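Histidinol-phosphatase (Listeria monocytogenes serotype 4b str. H7858, PDB 6NLR) probably catalyses the dephosphorylation of histidinol phosphate in histidine biosynthesis, using a trinuclear metal centre of the PHP family. Local coordinates at residues 7-12 / 37-42; 69-74 / 88-93; 151-156 / 200-205. All coordinates share one frame; numbering follows the deposited sequence.

Contact 1. Residues 7-12 / 37-42; sequences THTEFC and IVEHAP. With MN (manganese (II) ion), chain D; CO (cobalt (II) ion), chain F.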
loop_
_atom_site.group_PDB
_atom_site.type_symbol
_atom_site.label_atom_id
_atom_site.label_comp_id
_atom_site.label_asym_id
_atom_site.label_seq_id
_atom_site.Cartn_x
_atom_site.Cartn_y
_atom_site.Cartn_z
ATOM N N THR A 7 -7.158 4.680 2.632
ATOM C CA THR A 7 -6.978 6.052 3.188
ATOM C C THR A 7 -6.239 5.996 4.524
ATOM O O THR A 7 -6.271 4.936 5.211
ATOM C CB THR A 7 -8.314 6.784 3.359
ATOM O OG1 THR A 7 -9.010 6.230 4.482
ATOM C CG2 THR A 7 -9.156 6.699 2.108
ATOM N N HIS A 8 -5.652 7.129 4.871
ATOM C CA HIS A 8 -4.839 7.360 6.089
ATOM C C HIS A 8 -5.469 8.497 6.897
ATOM O O HIS A 8 -6.480 9.073 6.439
ATOM C CB HIS A 8 -3.375 7.585 5.671
ATOM C CG HIS A 8 -2.782 6.366 5.044
ATOM N ND1 HIS A 8 -2.287 5.319 5.802
ATOM C CD2 HIS A 8 -2.676 5.978 3.755
ATOM C CE1 HIS A 8 -1.848 4.366 4.994
ATOM N NE2 HIS A 8 -2.114 4.732 3.734
ATOM N N THR A 9 -4.876 8.820 8.050
ATOM C CA THR A 9 -5.482 9.664 9.102
ATOM C C THR A 9 -4.414 10.530 9.761
ATOM O O THR A 9 -3.227 10.433 9.367
ATOM C CB THR A 9 -6.138 8.774 10.170
ATOM O OG1 THR A 9 -5.127 8.096 10.926
ATOM C CG2 THR A 9 -7.070 7.748 9.573
ATOM N N GLU A 10 -4.820 11.304 10.770
ATOM C CA GLU A 10 -3.904 12.086 11.643
ATOM C C GLU A 10 -2.985 11.136 12.429
ATOM O O GLU A 10 -1.988 11.627 12.958
ATOM C CB GLU A 10 -4.672 13.041 12.567
ATOM C CG GLU A 10 -5.540 12.363 13.635
ATOM C CD GLU A 10 -6.942 11.906 13.205
ATOM O OE1 GLU A 10 -7.234 11.827 11.972
ATOM O OE2 GLU A 10 -7.734 11.575 14.098
ATOM N N PHE A 11 -3.260 9.830 12.487
ATOM C CA PHE A 11 -2.391 8.847 13.202
ATOM C C PHE A 11 -1.167 8.479 12.350
ATOM O O PHE A 11 -0.291 7.759 12.822
ATOM C CB PHE A 11 -3.206 7.631 13.652
ATOM C CG PHE A 11 -4.047 7.915 14.872
ATOM C CD1 PHE A 11 -5.328 8.438 14.755
ATOM C CD2 PHE A 11 -3.551 7.692 16.146
ATOM C CE1 PHE A 11 -6.091 8.716 15.879
ATOM C CE2 PHE A 11 -4.306 7.988 17.269
ATOM C CZ PHE A 11 -5.579 8.486 17.135
ATOM N N CYS A 12 -1.103 8.959 11.112
ATOM C CA CYS A 12 0.039 8.724 10.199
ATOM C C CYS A 12 1.087 9.812 10.436
ATOM O O CYS A 12 0.849 10.964 10.085
ATOM C CB CYS A 12 -0.414 8.745 8.745
ATOM S SG CYS A 12 0.953 8.396 7.624
ATOM N N ILE A 37 -10.506 3.073 6.226
ATOM C CA ILE A 37 -9.392 3.652 6.997
ATOM C C ILE A 37 -8.428 2.506 7.273
ATOM O O ILE A 37 -8.781 1.617 8.081
ATOM C CB ILE A 37 -9.899 4.303 8.282
ATOM C CG1 ILE A 37 -10.950 5.374 7.981
ATOM C CG2 ILE A 37 -8.718 4.851 9.071
ATOM C CD1 ILE A 37 -11.757 5.770 9.186
ATOM N N VAL A 38 -7.280 2.527 6.602
ATOM C CA VAL A 38 -6.267 1.461 6.712
ATOM C C VAL A 38 -4.936 2.126 7.058
ATOM O O VAL A 38 -4.035 2.237 6.197
ATOM C CB VAL A 38 -6.246 0.574 5.449
ATOM C CG1 VAL A 38 -7.447 -0.361 5.451
ATOM C CG2 VAL A 38 -6.221 1.385 4.164
ATOM N N GLU A 39 -4.834 2.571 8.299
ATOM C CA GLU A 39 -3.643 3.291 8.788
ATOM C C GLU A 39 -2.452 2.324 8.821
ATOM O O GLU A 39 -2.655 1.094 9.015
ATOM C CB GLU A 39 -3.926 3.904 10.152
ATOM C CG GLU A 39 -2.871 4.900 10.544
ATOM C CD GLU A 39 -2.603 5.918 9.440
ATOM O OE1 GLU A 39 -3.346 6.900 9.369
ATOM O OE2 GLU A 39 -1.659 5.683 8.657
ATOM N N HIS A 40 -1.237 2.846 8.650
ATOM C CA HIS A 40 -0.004 2.031 8.773
ATOM C C HIS A 40 0.060 1.332 10.129
ATOM O O HIS A 40 -0.016 2.027 11.167
ATOM C CB HIS A 40 1.220 2.908 8.602
ATOM C CG HIS A 40 1.277 3.507 7.254
ATOM N ND1 HIS A 40 1.605 2.755 6.149
ATOM C CD2 HIS A 40 1.058 4.770 6.837
ATOM C CE1 HIS A 40 1.598 3.538 5.083
ATOM N NE2 HIS A 40 1.260 4.776 5.484
ATOM N N ALA A 41 0.203 0.006 10.131
ATOM C CA ALA A 41 0.393 -0.779 11.373
ATOM C C ALA A 41 1.755 -0.432 11.956
ATOM O O ALA A 41 2.695 -0.239 11.196
ATOM C CB ALA A 41 0.297 -2.257 11.104
ATOM N N PRO A 42 1.906 -0.368 13.293
ATOM C CA PRO A 42 3.219 -0.211 13.921
ATOM C C PRO A 42 4.269 -1.227 13.429
ATOM O O PRO A 42 3.929 -2.391 13.245
ATOM C CB PRO A 42 2.926 -0.445 15.413
ATOM C CG PRO A 42 1.479 -0.022 15.576
ATOM C CD PRO A 42 0.813 -0.440 14.273
HETATM MN MN MN D . 1.509 6.589 4.377
HETATM CO CO CO F . -1.066 3.712 2.091
HETATM O O HOH W 1 0.410 2.921 0.654
#
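Two metal-binding imidazoles, His8 and His40, lie in an offset stack although each serves a different ion. Their centroids are 4.3 Å apart with the planes at 17°, and CE1 of His8 sits over one face of the His40 ring, toward its rim, 3.2 Å from His40 NE2. His8 NE2 binds the cobalt ion at 2.2 Å, whereas His40 NE2 binds a manganese ion that also lies over the centre of a face of the His8 ring. The buried carboxylate of Glu39 links the two segments. Its chain leaves with CG anti to the backbone N (chi1 -167°) and then bends at chi2, which turns the acid back against His8, Thr9 and Cys12. OE2 accepts a hydrogen bond from His8 ND1 at 2.9 Å, in the imidazole plane but from 50° above the carboxylate plane, and also receives His40 N from that same face. OE1 accepts Thr9 OG1 at 2.7 Å through its anti lone pair, with a weak bond from Thr9 N beside it. The Thr9 hydroxyl in turn accepts Phe11 N, closing an ST turn. With ND1 held by the acid, His8 is fixed in rotation and presents NE2 to the metal. Methyl contact is tight between Thr9 CG2 and Ile37 CG2. Val38 N donates to Thr7 O, joining strand 34-40 to the end of strand 3-7. Glu93, Asp258 and His6 also bind the cobalt; His6, near the end of strand 3-7, and His8, just beyond it, form the His-x-His metal-binding motif of PHP-family phosphoesterases.

Contact 2. Residues 69-74 / 88-93; sequences PYYFKK and IHIGFE. With MN (manganese (II) ion), chain E; CO (cobalt (II) ion), chain F.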
loop_
_atom_site.group_PDB
_atom_site.type_symbol
_atom_site.label_atom_id
_atom_site.label_comp_id
_atom_site.label_asym_id
_atom_site.label_seq_id
_atom_site.Cartn_x
_atom_site.Cartn_y
_atom_site.Cartn_z
ATOM N N PRO A 69 -5.020 1.834 20.851
ATOM C CA PRO A 69 -6.317 2.054 21.499
ATOM C C PRO A 69 -6.985 3.384 21.084
ATOM O O PRO A 69 -8.188 3.408 20.849
ATOM C CB PRO A 69 -5.987 2.073 23.001
ATOM C CG PRO A 69 -4.673 1.315 23.122
ATOM C CD PRO A 69 -3.941 1.571 21.820
ATOM N N TYR A 70 -6.190 4.448 20.954
ATOM C CA TYR A 70 -6.655 5.810 20.578
ATOM C C TYR A 70 -7.093 5.794 19.108
ATOM O O TYR A 70 -8.137 6.393 18.774
ATOM C CB TYR A 70 -5.571 6.844 20.886
ATOM C CG TYR A 70 -5.196 6.911 22.353
ATOM C CD1 TYR A 70 -6.020 7.533 23.283
ATOM C CD2 TYR A 70 -4.033 6.313 22.821
ATOM C CE1 TYR A 70 -5.703 7.563 24.630
ATOM C CE2 TYR A 70 -3.683 6.364 24.162
ATOM C CZ TYR A 70 -4.522 6.988 25.071
ATOM O OH TYR A 70 -4.187 7.053 26.398
ATOM N N TYR A 71 -6.354 5.078 18.259
ATOM C CA TYR A 71 -6.689 4.909 16.824
ATOM C C TYR A 71 -8.059 4.243 16.684
ATOM O O TYR A 71 -8.929 4.817 16.002
ATOM C CB TYR A 71 -5.627 4.085 16.103
ATOM C CG TYR A 71 -6.014 3.657 14.712
ATOM C CD1 TYR A 71 -6.111 4.583 13.692
ATOM C CD2 TYR A 71 -6.265 2.331 14.410
ATOM C CE1 TYR A 71 -6.450 4.203 12.408
ATOM C CE2 TYR A 71 -6.598 1.930 13.130
ATOM C CZ TYR A 71 -6.684 2.870 12.119
ATOM O OH TYR A 71 -6.975 2.503 10.834
ATOM N N PHE A 72 -8.253 3.088 17.328
ATOM C CA PHE A 72 -9.535 2.344 17.266
ATOM C C PHE A 72 -10.669 3.194 17.839
ATOM O O PHE A 72 -11.745 3.226 17.245
ATOM C CB PHE A 72 -9.436 0.989 17.967
ATOM C CG PHE A 72 -8.757 -0.041 17.107
ATOM C CD1 PHE A 72 -9.279 -0.367 15.872
ATOM C CD2 PHE A 72 -7.590 -0.656 17.519
ATOM C CE1 PHE A 72 -8.678 -1.330 15.081
ATOM C CE2 PHE A 72 -6.981 -1.611 16.724
ATOM C CZ PHE A 72 -7.528 -1.943 15.512
ATOM N N LYS A 73 -10.440 3.881 18.954
ATOM C CA LYS A 73 -11.497 4.711 19.562
ATOM C C LYS A 73 -11.934 5.789 18.556
ATOM O O LYS A 73 -13.142 5.939 18.342
ATOM C CB LYS A 73 -10.998 5.322 20.868
ATOM C CG LYS A 73 -11.984 6.262 21.528
ATOM C CD LYS A 73 -11.415 6.944 22.732
ATOM C CE LYS A 73 -12.405 7.891 23.366
ATOM N NZ LYS A 73 -11.693 8.903 24.164
ATOM N N LYS A 74 -10.992 6.535 17.973
ATOM C CA LYS A 74 -11.319 7.658 17.051
ATOM C C LYS A 74 -12.036 7.107 15.816
ATOM O O LYS A 74 -13.057 7.651 15.416
ATOM C CB LYS A 74 -10.065 8.445 16.678
ATOM C CG LYS A 74 -10.269 9.552 15.645
ATOM C CD LYS A 74 -11.230 10.629 16.105
ATOM C CE LYS A 74 -11.466 11.681 15.044
ATOM N NZ LYS A 74 -10.216 12.418 14.748
ATOM N N ILE A 88 -18.103 2.898 6.567
ATOM C CA ILE A 88 -16.660 3.030 6.918
ATOM C C ILE A 88 -16.143 1.693 7.441
ATOM O O ILE A 88 -16.760 1.136 8.343
ATOM C CB ILE A 88 -16.452 4.199 7.891
ATOM C CG1 ILE A 88 -16.812 5.510 7.180
ATOM C CG2 ILE A 88 -15.034 4.194 8.442
ATOM C CD1 ILE A 88 -16.770 6.737 8.034
ATOM N N HIS A 89 -15.059 1.205 6.860
ATOM C CA HIS A 89 -14.316 0.025 7.358
ATOM C C HIS A 89 -13.059 0.534 8.068
ATOM O O HIS A 89 -12.549 1.616 7.706
ATOM C CB HIS A 89 -13.993 -0.960 6.232
ATOM C CG HIS A 89 -15.170 -1.423 5.446
ATOM N ND1 HIS A 89 -16.172 -2.167 5.996
ATOM C CD2 HIS A 89 -15.493 -1.253 4.133
ATOM C CE1 HIS A 89 -17.078 -2.448 5.067
ATOM N NE2 HIS A 89 -16.678 -1.886 3.903
ATOM N N ILE A 90 -12.611 -0.205 9.076
ATOM C CA ILE A 90 -11.421 0.136 9.888
ATOM C C ILE A 90 -10.451 -1.033 9.814
ATOM O O ILE A 90 -10.834 -2.163 10.064
ATOM C CB ILE A 90 -11.825 0.454 11.333
ATOM C CG1 ILE A 90 -12.912 1.534 11.379
ATOM C CG2 ILE A 90 -10.589 0.839 12.129
ATOM C CD1 ILE A 90 -13.510 1.757 12.744
ATOM N N GLY A 91 -9.203 -0.749 9.504
ATOM C CA GLY A 91 -8.142 -1.764 9.545
ATOM C C GLY A 91 -6.793 -1.120 9.402
ATOM O O GLY A 91 -6.618 0.041 9.840
ATOM N N PHE A 92 -5.852 -1.864 8.848
ATOM C CA PHE A 92 -4.458 -1.409 8.690
ATOM C C PHE A 92 -3.985 -1.633 7.268
ATOM O O PHE A 92 -4.417 -2.609 6.601
ATOM C CB PHE A 92 -3.552 -2.192 9.643
ATOM C CG PHE A 92 -3.896 -1.982 11.090
ATOM C CD1 PHE A 92 -3.551 -0.800 11.735
ATOM C CD2 PHE A 92 -4.601 -2.949 11.788
ATOM C CE1 PHE A 92 -3.890 -0.588 13.064
ATOM C CE2 PHE A 92 -4.902 -2.751 13.128
ATOM C CZ PHE A 92 -4.544 -1.578 13.758
ATOM N N GLU A 93 -3.082 -0.755 6.841
ATOM C CA GLU A 93 -2.080 -1.058 5.810
ATOM C C GLU A 93 -0.945 -1.752 6.558
ATOM O O GLU A 93 -0.191 -1.074 7.305
ATOM C CB GLU A 93 -1.605 0.176 5.059
ATOM C CG GLU A 93 -0.753 -0.209 3.858
ATOM C CD GLU A 93 -0.225 0.950 3.040
ATOM O OE1 GLU A 93 -0.506 2.101 3.424
ATOM O OE2 GLU A 93 0.457 0.687 2.017
HETATM MN MN MN E . 1.839 1.899 1.046
HETATM CO CO CO F . -1.066 3.712 2.091
HETATM O O HOH W 2 3.242 3.158 -0.312
HETATM O O HOH W 1 0.410 2.921 0.654
#
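An aromatic cluster seals helix 68-81 onto strand 87-95 of the parallel part of the sheet, built from Tyr71 and Phe72 of the helix and Phe92 of the strand. The Phe72 and Phe92 rings stand nearly perpendicular, at 86°, with Phe72 CZ 3.5 Å from Phe92 CZ, an oblique meeting. Tyr71 approaches Phe92 by another part of its ring: CE2 comes within 3.7 Å of Phe92 CE1, the planes moderately inclined, while the two side chains run past each other in opposite directions. Tyr71 also lies against its own helix neighbour, its CD2 over the centre of a face of Phe72. Beside the cluster, Ile90 sends CG2 to Phe72 CE1 at 4.1 Å and also touches Tyr71. Helix and strand run nearly antiparallel, at 158°, with short-segment axes 9.8 Å apart, as where a helix returns over the sheet in a beta-alpha-beta crossover; here helix 68-81 leads into strand 87-95, the neighbour of strand 34-40. One polar bond crosses this apolar layer. With CG anti to its backbone N (chi1 169°), Tyr71 reaches the strand and its OH donates to Gly91 O at 2.7 Å, nearly in line with the carbonyl, giving both buried oxygens a partner. Phe107 meets Phe92 edge-to-face from helix 101-111. Two residues beyond Gly91, the extended side chain of Glu93 points to the metals, its OE1 binding cobalt at 2.2 Å and its OE2 manganese at 2.1 Å, with water 1 shared by both ions; His123 and His181 are further ligands of that manganese.

Contact 3. Residues 151-156 / 200-205; sequences GFEQAQ and SEEVME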
loop_
_atom_site.group_PDB
_atom_site.type_symbol
_atom_site.label_atom_id
_atom_site.label_comp_id
_atom_site.label_asym_id
_atom_site.label_seq_id
_atom_site.Cartn_x
_atom_site.Cartn_y
_atom_site.Cartn_z
ATOM N N GLY A 151 20.781 -2.219 -10.566
ATOM C CA GLY A 151 20.095 -1.398 -11.578
ATOM C C GLY A 151 18.594 -1.417 -11.394
ATOM O O GLY A 151 18.087 -2.169 -10.546
ATOM N N PHE A 152 17.907 -0.598 -12.172
ATOM C CA PHE A 152 16.459 -0.353 -11.987
ATOM C C PHE A 152 15.697 -1.660 -12.188
ATOM O O PHE A 152 14.814 -1.969 -11.363
ATOM C CB PHE A 152 15.950 0.758 -12.902
ATOM C CG PHE A 152 14.550 1.184 -12.552
ATOM C CD1 PHE A 152 14.334 2.136 -11.568
ATOM C CD2 PHE A 152 13.451 0.594 -13.172
ATOM C CE1 PHE A 152 13.039 2.518 -11.243
ATOM C CE2 PHE A 152 12.166 0.982 -12.854
ATOM C CZ PHE A 152 11.955 1.923 -11.874
ATOM N N GLU A 153 16.048 -2.423 -13.221
ATOM C CA GLU A 153 15.343 -3.693 -13.541
ATOM C C GLU A 153 15.600 -4.720 -12.423
ATOM O O GLU A 153 14.652 -5.442 -12.011
ATOM C CB GLU A 153 15.758 -4.236 -14.912
ATOM C CG GLU A 153 15.061 -5.545 -15.204
ATOM C CD GLU A 153 15.411 -6.264 -16.487
ATOM O OE1 GLU A 153 16.204 -5.709 -17.269
ATOM O OE2 GLU A 153 14.844 -7.371 -16.707
ATOM N N GLN A 154 16.850 -4.837 -11.980
ATOM C CA GLN A 154 17.203 -5.777 -10.884
ATOM C C GLN A 154 16.394 -5.404 -9.624
ATOM O O GLN A 154 15.933 -6.312 -8.923
ATOM C CB GLN A 154 18.706 -5.774 -10.639
ATOM C CG GLN A 154 19.515 -6.383 -11.781
ATOM C CD GLN A 154 20.052 -5.336 -12.730
ATOM O OE1 GLN A 154 19.429 -4.320 -12.993
ATOM N NE2 GLN A 154 21.254 -5.548 -13.237
ATOM N N ALA A 155 16.204 -4.108 -9.361
ATOM C CA ALA A 155 15.374 -3.600 -8.246
ATOM C C ALA A 155 13.914 -4.008 -8.449
ATOM O O ALA A 155 13.292 -4.440 -7.440
ATOM C CB ALA A 155 15.512 -2.107 -8.098
ATOM N N GLN A 156 13.398 -3.903 -9.688
ATOM C CA GLN A 156 12.009 -4.313 -10.021
ATOM C C GLN A 156 11.851 -5.794 -9.645
ATOM O O GLN A 156 10.838 -6.171 -9.011
ATOM C CB GLN A 156 11.681 -4.168 -11.511
ATOM C CG GLN A 156 11.485 -2.748 -11.986
ATOM C CD GLN A 156 11.350 -2.661 -13.488
ATOM O OE1 GLN A 156 12.148 -3.221 -14.236
ATOM N NE2 GLN A 156 10.340 -1.944 -13.946
ATOM N N SER A 200 10.733 -5.393 -19.097
ATOM C CA SER A 200 11.465 -6.522 -19.723
ATOM C C SER A 200 10.579 -7.775 -19.687
ATOM O O SER A 200 9.598 -7.813 -18.889
ATOM C CB SER A 200 12.747 -6.791 -18.988
ATOM O OG SER A 200 12.438 -7.341 -17.719
ATOM N N GLU A 201 10.916 -8.765 -20.501
ATOM C CA GLU A 201 10.149 -10.030 -20.580
ATOM C C GLU A 201 10.187 -10.707 -19.208
ATOM O O GLU A 201 9.145 -11.238 -18.786
ATOM C CB GLU A 201 10.716 -10.919 -21.688
ATOM C CG GLU A 201 9.938 -12.207 -21.866
ATOM C CD GLU A 201 8.423 -12.029 -21.844
ATOM O OE1 GLU A 201 7.916 -11.278 -22.716
ATOM O OE2 GLU A 201 7.764 -12.576 -20.893
ATOM N N GLU A 202 11.323 -10.662 -18.526
ATOM C CA GLU A 202 11.484 -11.269 -17.184
ATOM C C GLU A 202 10.549 -10.574 -16.179
ATOM O O GLU A 202 9.903 -11.274 -15.369
ATOM C CB GLU A 202 12.940 -11.203 -16.719
ATOM C CG GLU A 202 13.172 -12.080 -15.496
ATOM C CD GLU A 202 14.610 -12.172 -15.007
ATOM O OE1 GLU A 202 15.510 -11.655 -15.702
ATOM O OE2 GLU A 202 14.819 -12.748 -13.925
ATOM N N VAL A 203 10.478 -9.242 -16.193
ATOM C CA VAL A 203 9.544 -8.509 -15.277
ATOM C C VAL A 203 8.111 -8.940 -15.594
ATOM O O VAL A 203 7.323 -9.210 -14.680
ATOM C CB VAL A 203 9.755 -6.993 -15.377
ATOM C CG1 VAL A 203 8.584 -6.198 -14.820
ATOM C CG2 VAL A 203 11.070 -6.590 -14.722
HETATM N N MSE A 204 7.791 -9.050 -16.893
HETATM C CA MSE A 204 6.439 -9.385 -17.302
HETATM C C MSE A 204 6.059 -10.793 -16.835
HETATM O O MSE A 204 4.927 -11.010 -16.400
HETATM C CB MSE A 204 6.270 -9.273 -18.818
HETATM C CG MSE A 204 6.090 -7.858 -19.327
HETATM SE SE MSE A 204 4.712 -6.839 -18.307
HETATM C CE MSE A 204 3.148 -8.025 -18.312
ATOM N N GLU A 205 7.005 -11.729 -16.936
ATOM C CA GLU A 205 6.786 -13.108 -16.512
ATOM C C GLU A 205 6.546 -13.158 -14.993
ATOM O O GLU A 205 5.631 -13.883 -14.548
ATOM C CB GLU A 205 7.982 -13.983 -16.904
ATOM C CG GLU A 205 7.852 -15.443 -16.490
ATOM C CD GLU A 205 6.592 -16.180 -16.960
ATOM O OE1 GLU A 205 6.005 -15.778 -17.993
ATOM O OE2 GLU A 205 6.192 -17.165 -16.298
HETATM O O HOH W 3 11.917 -3.728 -16.898
#
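Ser200 OG donates to Glu153 OE2 at 2.6 Å, the short bond at the close-fitting part of this helix pair. The hydroxyl comes from 61° out of the carboxylate plane. Ser200 is the N-cap residue of helix 201-217, and the same OG makes the capping bond by accepting from Val203 N at 3.1 Å, so one atom both caps that helix and ties it to helix 152-168. Chi1 of 70° sets this OG between the backbone N and the carbonyl carbon, where it can serve both. Glu153 extends straight from its helix to reach it. Deeper in, Val203 CG2 packs crosswise on Gln156, 3.6 Å from OE1. Water 3 bridges that region, donating to Gln156 OE1 and accepting from Ser200 N, while Gln156 NE2 is held by Gln186 outside the pair. On the looser, solvent side, exposed Glu202 contributes little more than its CB; its OE1 lies 4.5 Å from Glu153 OE2, and the hydroxyl bond to Glu153 OE2 probably eases the repulsion. The helices run almost parallel, at 14°, with axes 10.4 Å apart. Further along helix 152-168, Leu157 and Leu160 continue the packing on Val203, while helix 138-149 covers Ala155 and helix 240-248 receives Met204, a selenomethionine.

Contacts 1 and 2 are buried neighbours in one sheet, their centres about 8 Å apart, sharing the pairing of strands 34-40 and 87-95 and meeting at the cobalt ion and water 1. They also touch directly, through a salt bridge from Glu10 to Lys74 and through Ile37 O with Gly91 N. Their chemistry diverges: contact 1 is largely polar and metal-directed, whereas contact 2 is an aromatic layer between helix 68-81 and the sheet, with just its end residue at the metals. Contact 3 lies on the other side of the chain's centre, about 31 and 36 Å from them between centres, a partly exposed helix pair joined by a serine-carboxylate bond at a helix N-cap and by a bridging water.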